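Long-range contacts in ABC transporter periplasmic peptide-binding protein (Pseudoalteromonas, PDB 4QFL), which binds dipeptides in the periplasm, here Ala-Phe, probably handing them to an ABC transporter for uptake into the cell: residues F113-V118 with H161-E166; D117-F122 with R153-V158. All blocks are in the same frame, centred on the assembly; numbering follows the deposited sequence.

Contact 1. Residues F113-V118 with H161-E166; sequences FNADDV and HQVRFE
Ala-115 and Val-118, on the first turn of helix 115-126, pack against Val-163 and Phe-165 of strand 162-167 and form the apolar part of the interface. CB of Ala-115 lies 3.4 Å from CG1 of Val-163, tighter than usual van der Waals contact, so helix and strand come together closely here. One turn along, CG1 of Val-118, held anti to the backbone N (chi1 176°), reaches both CG2 of Val-163, at 4.0 Å, and CZ of Phe-165, at 4.1 Å. The Val-118 and Phe-165 side chains cross at about a right angle, and the ring of Phe-93 packs on Phe-165 from strand 90-95.

The His-161 ring, which buries more surface here than any other residue, makes a second kind of contact. Carbonyl O of Phe-113 meets its CH edge near the ring plane, 3.1 Å from CE1, while CB of Asn-114, 3.7 Å from CE1, lies oblique to the ring. No hydrogen bond joins the segments, and the buried ND1 of His-161 has no partner in the model.

Bonds within 113-118 fix the helix start. Asn-114 OD1 accepts from Asp-116 N at 2.8 Å, and Asp-117 OD2, also paired with Arg-111, receives Asn-114 N at 2.8 Å in a nearly straight bond (167°). Asn-114, at the N-cap, and Asp-117 thus form a capping box, placed where the helix N-terminus packs on a four-stranded antiparallel sheet.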
ATOM      1  N   PHE A 113      11.776  25.231  -3.616  1.00 25.21           N
ATOM      2  CA  PHE A 113      11.392  24.463  -2.439  1.00 20.69           C
ATOM      3  C   PHE A 113      12.087  24.924  -1.147  1.00 23.38           C
ATOM      4  O   PHE A 113      13.307  25.130  -1.111  1.00 21.86           O
ATOM      5  CB  PHE A 113      11.667  22.978  -2.696  1.00 21.06           C
ATOM      6  CG  PHE A 113      11.777  22.173  -1.456  1.00 19.96           C
ATOM      7  CD1 PHE A 113      10.670  21.976  -0.650  1.00 21.75           C
ATOM      8  CD2 PHE A 113      12.986  21.613  -1.085  1.00 21.44           C
ATOM      9  CE1 PHE A 113      10.767  21.236   0.511  1.00 21.92           C
ATOM     10  CE2 PHE A 113      13.096  20.874   0.072  1.00 22.06           C
ATOM     11  CZ  PHE A 113      11.980  20.684   0.874  1.00 21.82           C
ATOM     12  N   ASN A 114      11.299  25.099  -0.090  1.00 21.47           N
ATOM     13  CA  ASN A 114      11.858  25.458   1.211  1.00 23.65           C
ATOM     14  C   ASN A 114      11.001  24.932   2.346  1.00 22.55           C
ATOM     15  O   ASN A 114      10.053  24.168   2.118  1.00 21.64           O
ATOM     16  CB  ASN A 114      12.062  26.974   1.338  1.00 23.24           C
ATOM     17  CG  ASN A 114      10.761  27.745   1.282  1.00 23.74           C
ATOM     18  OD1 ASN A 114       9.724  27.275   1.749  1.00 21.09           O
ATOM     19  ND2 ASN A 114      10.806  28.939   0.695  1.00 24.54           N
ATOM     20  N   ALA A 115      11.351  25.330   3.565  1.00 22.15           N
ATOM     21  CA  ALA A 115      10.664  24.876   4.774  1.00 21.20           C
ATOM     22  C   ALA A 115       9.150  25.087   4.744  1.00 20.46           C
ATOM     23  O   ALA A 115       8.401  24.313   5.325  1.00 19.80           O
ATOM     24  CB  ALA A 115      11.263  25.554   5.998  1.00 21.17           C
ATOM     25  N   ASP A 116       8.708  26.155   4.086  1.00 22.39           N
ATOM     26  CA  ASP A 116       7.287  26.474   4.011  1.00 20.15           C
ATOM     27  C   ASP A 116       6.470  25.359   3.357  1.00 21.23           C
ATOM     28  O   ASP A 116       5.320  25.122   3.729  1.00 20.33           O
ATOM     29  CB  ASP A 116       7.081  27.780   3.250  1.00 23.12           C
ATOM     30  CG  ASP A 116       7.493  28.987   4.055  1.00 26.94           C
ATOM     31  OD1 ASP A 116       7.554  28.871   5.297  1.00 26.07           O
ATOM     32  OD2 ASP A 116       7.736  30.055   3.451  1.00 30.16           O
ATOM     33  N   ASP A 117       7.070  24.689   2.380  1.00 20.05           N
ATOM     34  CA  ASP A 117       6.419  23.593   1.663  1.00 18.69           C
ATOM     35  C   ASP A 117       6.265  22.363   2.542  1.00 19.56           C
ATOM     36  O   ASP A 117       5.263  21.645   2.473  1.00 19.47           O
ATOM     37  CB  ASP A 117       7.226  23.248   0.422  1.00 19.46           C
ATOM     38  CG  ASP A 117       7.394  24.436  -0.500  1.00 21.44           C
ATOM     39  OD1 ASP A 117       6.363  24.979  -0.946  1.00 18.84           O
ATOM     40  OD2 ASP A 117       8.553  24.836  -0.758  1.00 21.32           O
ATOM     41  N   VAL A 118       7.266  22.128   3.380  1.00 21.83           N
ATOM     42  CA  VAL A 118       7.234  21.008   4.306  1.00 17.77           C
ATOM     43  C   VAL A 118       6.151  21.238   5.341  1.00 18.34           C
ATOM     44  O   VAL A 118       5.325  20.357   5.608  1.00 20.40           O
ATOM     45  CB  VAL A 118       8.592  20.819   4.987  1.00 20.22           C
ATOM     46  CG1 VAL A 118       8.532  19.718   6.036  1.00 19.15           C
ATOM     47  CG2 VAL A 118       9.657  20.510   3.937  1.00 21.48           C
ATOM     48  N   HIS A 161      15.554  26.540   5.295  1.00 22.27           N
ATOM     49  CA  HIS A 161      15.799  25.156   4.892  1.00 25.25           C
ATOM     50  C   HIS A 161      16.114  24.231   6.072  1.00 24.76           C
ATOM     51  O   HIS A 161      16.972  23.350   5.982  1.00 24.83           O
ATOM     52  CB  HIS A 161      16.873  25.077   3.792  1.00 24.84           C
ATOM     53  CG  HIS A 161      16.527  25.870   2.570  1.00 25.46           C
ATOM     54  ND1 HIS A 161      15.795  25.347   1.526  1.00 25.86           N
ATOM     55  CD2 HIS A 161      16.773  27.159   2.249  1.00 23.10           C
ATOM     56  CE1 HIS A 161      15.619  26.280   0.606  1.00 26.48           C
ATOM     57  NE2 HIS A 161      16.206  27.388   1.019  1.00 29.17           N
ATOM     58  N   GLN A 162      15.402  24.437   7.177  1.00 23.25           N
ATOM     59  CA  GLN A 162      15.412  23.489   8.283  1.00 23.74           C
ATOM     60  C   GLN A 162      14.109  23.598   9.077  1.00 23.29           C
ATOM     61  O   GLN A 162      13.628  24.697   9.364  1.00 24.49           O
ATOM     62  CB  GLN A 162      16.631  23.692   9.185  1.00 23.60           C
ATOM     63  CG  GLN A 162      16.718  22.693  10.332  1.00 23.86           C
ATOM     64  CD  GLN A 162      17.975  22.846  11.163  1.00 25.40           C
ATOM     65  OE1 GLN A 162      18.011  23.618  12.112  1.00 25.99           O
ATOM     66  NE2 GLN A 162      19.004  22.103  10.816  1.00 27.17           N
ATOM     67  N   VAL A 163      13.522  22.453   9.406  1.00 21.84           N
ATOM     68  CA  VAL A 163      12.306  22.441  10.197  1.00 22.03           C
ATOM     69  C   VAL A 163      12.473  21.444  11.313  1.00 19.42           C
ATOM     70  O   VAL A 163      13.335  20.577  11.248  1.00 22.32           O
ATOM     71  CB  VAL A 163      11.067  22.051   9.354  1.00 20.84           C
ATOM     72  CG1 VAL A 163      10.871  23.032   8.208  1.00 20.29           C
ATOM     73  CG2 VAL A 163      11.200  20.619   8.832  1.00 21.60           C
ATOM     74  N   ARG A 164      11.647  21.566  12.340  1.00 20.29           N
ATOM     75  CA  ARG A 164      11.656  20.601  13.426  1.00 23.82           C
ATOM     76  C   ARG A 164      10.229  20.154  13.748  1.00 21.80           C
ATOM     77  O   ARG A 164       9.382  20.972  14.096  1.00 22.74           O
ATOM     78  CB  ARG A 164      12.345  21.201  14.655  1.00 23.72           C
ATOM     79  CG  ARG A 164      12.302  20.330  15.884  1.00 22.25           C
ATOM     80  CD  ARG A 164      12.887  21.041  17.096  1.00 27.29           C
ATOM     81  NE  ARG A 164      12.098  22.208  17.493  1.00 29.46           N
ATOM     82  CZ  ARG A 164      12.556  23.457  17.493  1.00 29.93           C
ATOM     83  NH1 ARG A 164      13.805  23.702  17.120  1.00 31.01           N
ATOM     84  NH2 ARG A 164      11.768  24.459  17.871  1.00 28.96           N
ATOM     85  N   PHE A 165       9.961  18.860  13.587  1.00 21.96           N
ATOM     86  CA  PHE A 165       8.677  18.275  13.971  1.00 21.50           C
ATOM     87  C   PHE A 165       8.633  18.068  15.491  1.00 24.17           C
ATOM     88  O   PHE A 165       9.556  17.497  16.073  1.00 24.41           O
ATOM     89  CB  PHE A 165       8.456  16.915  13.279  1.00 22.28           C
ATOM     90  CG  PHE A 165       8.165  16.998  11.797  1.00 17.76           C
ATOM     91  CD1 PHE A 165       9.149  17.380  10.890  1.00 20.91           C
ATOM     92  CD2 PHE A 165       6.913  16.642  11.308  1.00 20.00           C
ATOM     93  CE1 PHE A 165       8.881  17.437   9.520  1.00 20.59           C
ATOM     94  CE2 PHE A 165       6.640  16.688   9.942  1.00 21.03           C
ATOM     95  CZ  PHE A 165       7.626  17.089   9.047  1.00 22.00           C
ATOM     96  N   GLU A 166       7.557  18.523  16.129  1.00 25.53           N
ATOM     97  CA  GLU A 166       7.351  18.279  17.553  1.00 25.64           C
ATOM     98  C   GLU A 166       6.237  17.250  17.743  1.00 23.95           C
ATOM     99  O   GLU A 166       5.098  17.476  17.330  1.00 23.37           O
ATOM    100  CB  GLU A 166       6.991  19.577  18.275  1.00 22.86           C
ATOM    101  CG  GLU A 166       7.953  20.716  18.014  1.00 28.27           C
ATOM    102  CD  GLU A 166       9.247  20.569  18.791  1.00 30.42           C
ATOM    103  OE1 GLU A 166       9.412  19.545  19.488  1.00 31.95           O
ATOM    104  OE2 GLU A 166      10.100  21.481  18.709  1.00 32.69           O
TER

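Contact 2. Residues D117-F122 with R153-V158; sequences DVIFTF and RKIVRV
Ile-119 and Ile-155 both set CG1 anti to the carbonyl carbon (chi1 -57° and -49°), and the two side chains lie alongside each other, pointing opposite ways across the interface. CG1 of Ile-119 thereby comes 3.9 Å from CG2 of Ile-155. At the far end of Ile-155, CD1 runs on to CB of Phe-122, 3.8 Å away, and it also lies 4.2 Å from the carbonyl O of Val-118. One isoleucine thus spans a full helical turn, touching Val-118 O, Ile-119 and Phe-122.

The other end of the contact is formed by Arg-157. CD1 of Ile-119 rests 3.6 Å from CB of Arg-157, the two side chains crossing at about a right angle, so the arginine takes part here through its aliphatic base. Its guanidinium is engaged elsewhere, in salt bridges with Asp-160 and with Asp-116 on the preceding helical turn.

Helix 117-122 and strand 153-158 run almost antiparallel, at 169°, with their axes 9.0 Å apart at closest approach. Within the helix, Asp-117 O accepts from both Thr-121 N and Thr-121 OG1, which arrive from opposite faces of the carbonyl plane; the OG1 bond is 2.7 Å long.

No hydrogen bond links the two segments. Their direct cohesion is therefore apolar, centred on the buried Ile-155, while at the exposed end the ion pair from Arg-157 to Asp-116 probably adds an electrostatic tie between strand and helix.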
ATOM      1  N   ASP A 117       7.070  24.689   2.380  1.00 20.05           N
ATOM      2  CA  ASP A 117       6.419  23.593   1.663  1.00 18.69           C
ATOM      3  C   ASP A 117       6.265  22.363   2.542  1.00 19.56           C
ATOM      4  O   ASP A 117       5.263  21.645   2.473  1.00 19.47           O
ATOM      5  CB  ASP A 117       7.226  23.248   0.422  1.00 19.46           C
ATOM      6  CG  ASP A 117       7.394  24.436  -0.500  1.00 21.44           C
ATOM      7  OD1 ASP A 117       6.363  24.979  -0.946  1.00 18.84           O
ATOM      8  OD2 ASP A 117       8.553  24.836  -0.758  1.00 21.32           O
ATOM      9  N   VAL A 118       7.266  22.128   3.380  1.00 21.83           N
ATOM     10  CA  VAL A 118       7.234  21.008   4.306  1.00 17.77           C
ATOM     11  C   VAL A 118       6.151  21.238   5.341  1.00 18.34           C
ATOM     12  O   VAL A 118       5.325  20.357   5.608  1.00 20.40           O
ATOM     13  CB  VAL A 118       8.592  20.819   4.987  1.00 20.22           C
ATOM     14  CG1 VAL A 118       8.532  19.718   6.036  1.00 19.15           C
ATOM     15  CG2 VAL A 118       9.657  20.510   3.937  1.00 21.48           C
ATOM     16  N   ILE A 119       6.145  22.437   5.912  1.00 20.49           N
ATOM     17  CA  ILE A 119       5.169  22.768   6.927  1.00 19.33           C
ATOM     18  C   ILE A 119       3.764  22.705   6.350  1.00 19.34           C
ATOM     19  O   ILE A 119       2.855  22.193   6.995  1.00 20.42           O
ATOM     20  CB  ILE A 119       5.463  24.130   7.577  1.00 21.76           C
ATOM     21  CG1 ILE A 119       6.881  24.114   8.156  1.00 19.67           C
ATOM     22  CG2 ILE A 119       4.473  24.401   8.677  1.00 16.60           C
ATOM     23  CD1 ILE A 119       7.486  25.480   8.406  1.00 20.38           C
ATOM     24  N   PHE A 120       3.581  23.194   5.126  1.00 18.27           N
ATOM     25  CA  PHE A 120       2.260  23.126   4.514  1.00 18.20           C
ATOM     26  C   PHE A 120       1.809  21.707   4.219  1.00 20.03           C
ATOM     27  O   PHE A 120       0.696  21.310   4.562  1.00 20.20           O
ATOM     28  CB  PHE A 120       2.187  23.898   3.211  1.00 20.90           C
ATOM     29  CG  PHE A 120       0.954  23.574   2.418  1.00 20.27           C
ATOM     30  CD1 PHE A 120      -0.268  24.161   2.743  1.00 22.99           C
ATOM     31  CD2 PHE A 120       0.996  22.648   1.386  1.00 19.07           C
ATOM     32  CE1 PHE A 120      -1.425  23.852   2.026  1.00 23.52           C
ATOM     33  CE2 PHE A 120      -0.157  22.328   0.662  1.00 21.55           C
ATOM     34  CZ  PHE A 120      -1.369  22.925   0.983  1.00 19.77           C
ATOM     35  N   THR A 121       2.661  20.967   3.526  1.00 18.83           N
ATOM     36  CA  THR A 121       2.359  19.591   3.142  1.00 20.84           C
ATOM     37  C   THR A 121       1.933  18.739   4.327  1.00 19.53           C
ATOM     38  O   THR A 121       0.930  18.007   4.273  1.00 18.22           O
ATOM     39  CB  THR A 121       3.583  18.931   2.489  1.00 17.26           C
ATOM     40  OG1 THR A 121       3.935  19.654   1.308  1.00 17.38           O
ATOM     41  CG2 THR A 121       3.270  17.480   2.131  1.00 18.64           C
ATOM     42  N   PHE A 122       2.706  18.828   5.402  1.00 18.01           N
ATOM     43  CA  PHE A 122       2.457  17.958   6.547  1.00 21.05           C
ATOM     44  C   PHE A 122       1.469  18.515   7.573  1.00 22.95           C
ATOM     45  O   PHE A 122       0.765  17.744   8.228  1.00 21.97           O
ATOM     46  CB  PHE A 122       3.772  17.434   7.147  1.00 20.27           C
ATOM     47  CG  PHE A 122       4.523  16.539   6.192  1.00 23.16           C
ATOM     48  CD1 PHE A 122       4.118  15.229   5.990  1.00 20.98           C
ATOM     49  CD2 PHE A 122       5.574  17.032   5.435  1.00 21.51           C
ATOM     50  CE1 PHE A 122       4.763  14.426   5.092  1.00 18.73           C
ATOM     51  CE2 PHE A 122       6.222  16.226   4.529  1.00 20.25           C
ATOM     52  CZ  PHE A 122       5.808  14.922   4.353  1.00 19.70           C
ATOM     53  N   ARG A 153       2.487  17.611  16.835  1.00 23.16           N
ATOM     54  CA  ARG A 153       1.990  18.796  17.541  1.00 25.44           C
ATOM     55  C   ARG A 153       2.153  20.047  16.683  1.00 28.14           C
ATOM     56  O   ARG A 153       1.213  20.822  16.490  1.00 27.93           O
ATOM     57  CB  ARG A 153       2.710  18.983  18.888  1.00 27.22           C
ATOM     58  CG  ARG A 153       2.069  20.021  19.831  1.00 32.32           C
ATOM     59  CD  ARG A 153       2.988  20.348  21.013  1.00 32.98           C
ATOM     60  NE  ARG A 153       4.010  21.332  20.646  1.00 38.19           N
ATOM     61  CZ  ARG A 153       5.209  21.427  21.215  1.00 35.29           C
ATOM     62  NH1 ARG A 153       5.554  20.595  22.185  1.00 35.28           N
ATOM     63  NH2 ARG A 153       6.067  22.353  20.805  1.00 35.04           N
ATOM     64  N   LYS A 154       3.359  20.248  16.174  1.00 22.96           N
ATOM     65  CA  LYS A 154       3.602  21.332  15.256  1.00 22.81           C
ATOM     66  C   LYS A 154       4.889  21.038  14.509  1.00 23.44           C
ATOM     67  O   LYS A 154       5.595  20.087  14.825  1.00 23.22           O
ATOM     68  CB  LYS A 154       3.664  22.683  15.990  1.00 24.38           C
ATOM     69  CG  LYS A 154       4.717  22.797  17.081  1.00 26.70           C
ATOM     70  CD  LYS A 154       4.700  24.197  17.706  1.00 31.20           C
ATOM     71  CE  LYS A 154       5.877  24.419  18.671  1.00 36.99           C
ATOM     72  NZ  LYS A 154       5.935  25.810  19.245  1.00 34.93           N
ATOM     73  N   ILE A 155       5.161  21.835  13.485  1.00 26.13           N
ATOM     74  CA  ILE A 155       6.436  21.806  12.802  1.00 23.53           C
ATOM     75  C   ILE A 155       6.987  23.218  12.881  1.00 23.47           C
ATOM     76  O   ILE A 155       6.400  24.153  12.330  1.00 24.18           O
ATOM     77  CB  ILE A 155       6.281  21.427  11.320  1.00 22.40           C
ATOM     78  CG1 ILE A 155       5.411  20.183  11.177  1.00 22.59           C
ATOM     79  CG2 ILE A 155       7.656  21.240  10.665  1.00 21.28           C
ATOM     80  CD1 ILE A 155       5.138  19.793   9.743  1.00 18.62           C
ATOM     81  N   VAL A 156       8.094  23.377  13.592  1.00 23.01           N
ATOM     82  CA  VAL A 156       8.722  24.687  13.720  1.00 24.29           C
ATOM     83  C   VAL A 156       9.484  25.021  12.454  1.00 23.10           C
ATOM     84  O   VAL A 156      10.113  24.154  11.850  1.00 22.80           O
ATOM     85  CB  VAL A 156       9.711  24.746  14.904  1.00 23.91           C
ATOM     86  CG1 VAL A 156      10.495  26.054  14.884  1.00 22.80           C
ATOM     87  CG2 VAL A 156       8.988  24.551  16.238  1.00 29.06           C
ATOM     88  N   ARG A 157       9.418  26.287  12.062  1.00 22.96           N
ATOM     89  CA  ARG A 157      10.240  26.786  10.982  1.00 22.95           C
ATOM     90  C   ARG A 157      11.517  27.352  11.562  1.00 25.44           C
ATOM     91  O   ARG A 157      11.576  28.539  11.892  1.00 28.59           O
ATOM     92  CB  ARG A 157       9.514  27.888  10.233  1.00 23.87           C
ATOM     93  CG  ARG A 157      10.238  28.331   8.984  1.00 25.45           C
ATOM     94  CD  ARG A 157       9.612  29.582   8.416  1.00 23.29           C
ATOM     95  NE  ARG A 157       9.803  29.639   6.980  1.00 25.89           N
ATOM     96  CZ  ARG A 157      10.934  30.021   6.403  1.00 28.51           C
ATOM     97  NH1 ARG A 157      11.965  30.395   7.151  1.00 27.09           N
ATOM     98  NH2 ARG A 157      11.032  30.037   5.080  1.00 28.64           N
ATOM     99  N   VAL A 158      12.541  26.521  11.699  1.00 22.17           N
ATOM    100  CA  VAL A 158      13.761  27.015  12.313  1.00 25.04           C
ATOM    101  C   VAL A 158      14.527  27.888  11.332  1.00 25.21           C
ATOM    102  O   VAL A 158      15.165  28.851  11.728  1.00 26.98           O
ATOM    103  CB  VAL A 158      14.645  25.889  12.873  1.00 26.96           C
ATOM    104  CG1 VAL A 158      13.857  24.606  12.991  1.00 27.38           C
ATOM    105  CG2 VAL A 158      15.851  25.690  12.002  1.00 29.76           C
TER

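Contacts 1 and 2, centred 5 Å apart, place successive turns of helix 115-126 on neighbouring strands of one antiparallel sheet, and they share Val-118. Strands 162-167 and 152-159 pair directly: Val-156 N lies 2.8 Å from Arg-164 O, and Arg-153 N lies 2.7 Å from Glu-166 O, both probable hydrogen bonds. A classic beta bulge sets two residues, Arg-153 and Lys-154, opposite the single Glu-166. The apolar layers also merge, CE2 of Phe-165 lying 3.5 Å from CD1 of Ile-155. None of the four segments contributes a residue to the Ala-Phe pocket, which includes Thr-48, Arg-383 and Asp-436; the contacts are structural packing, centred about 26 and 25 Å from the centre of the chain.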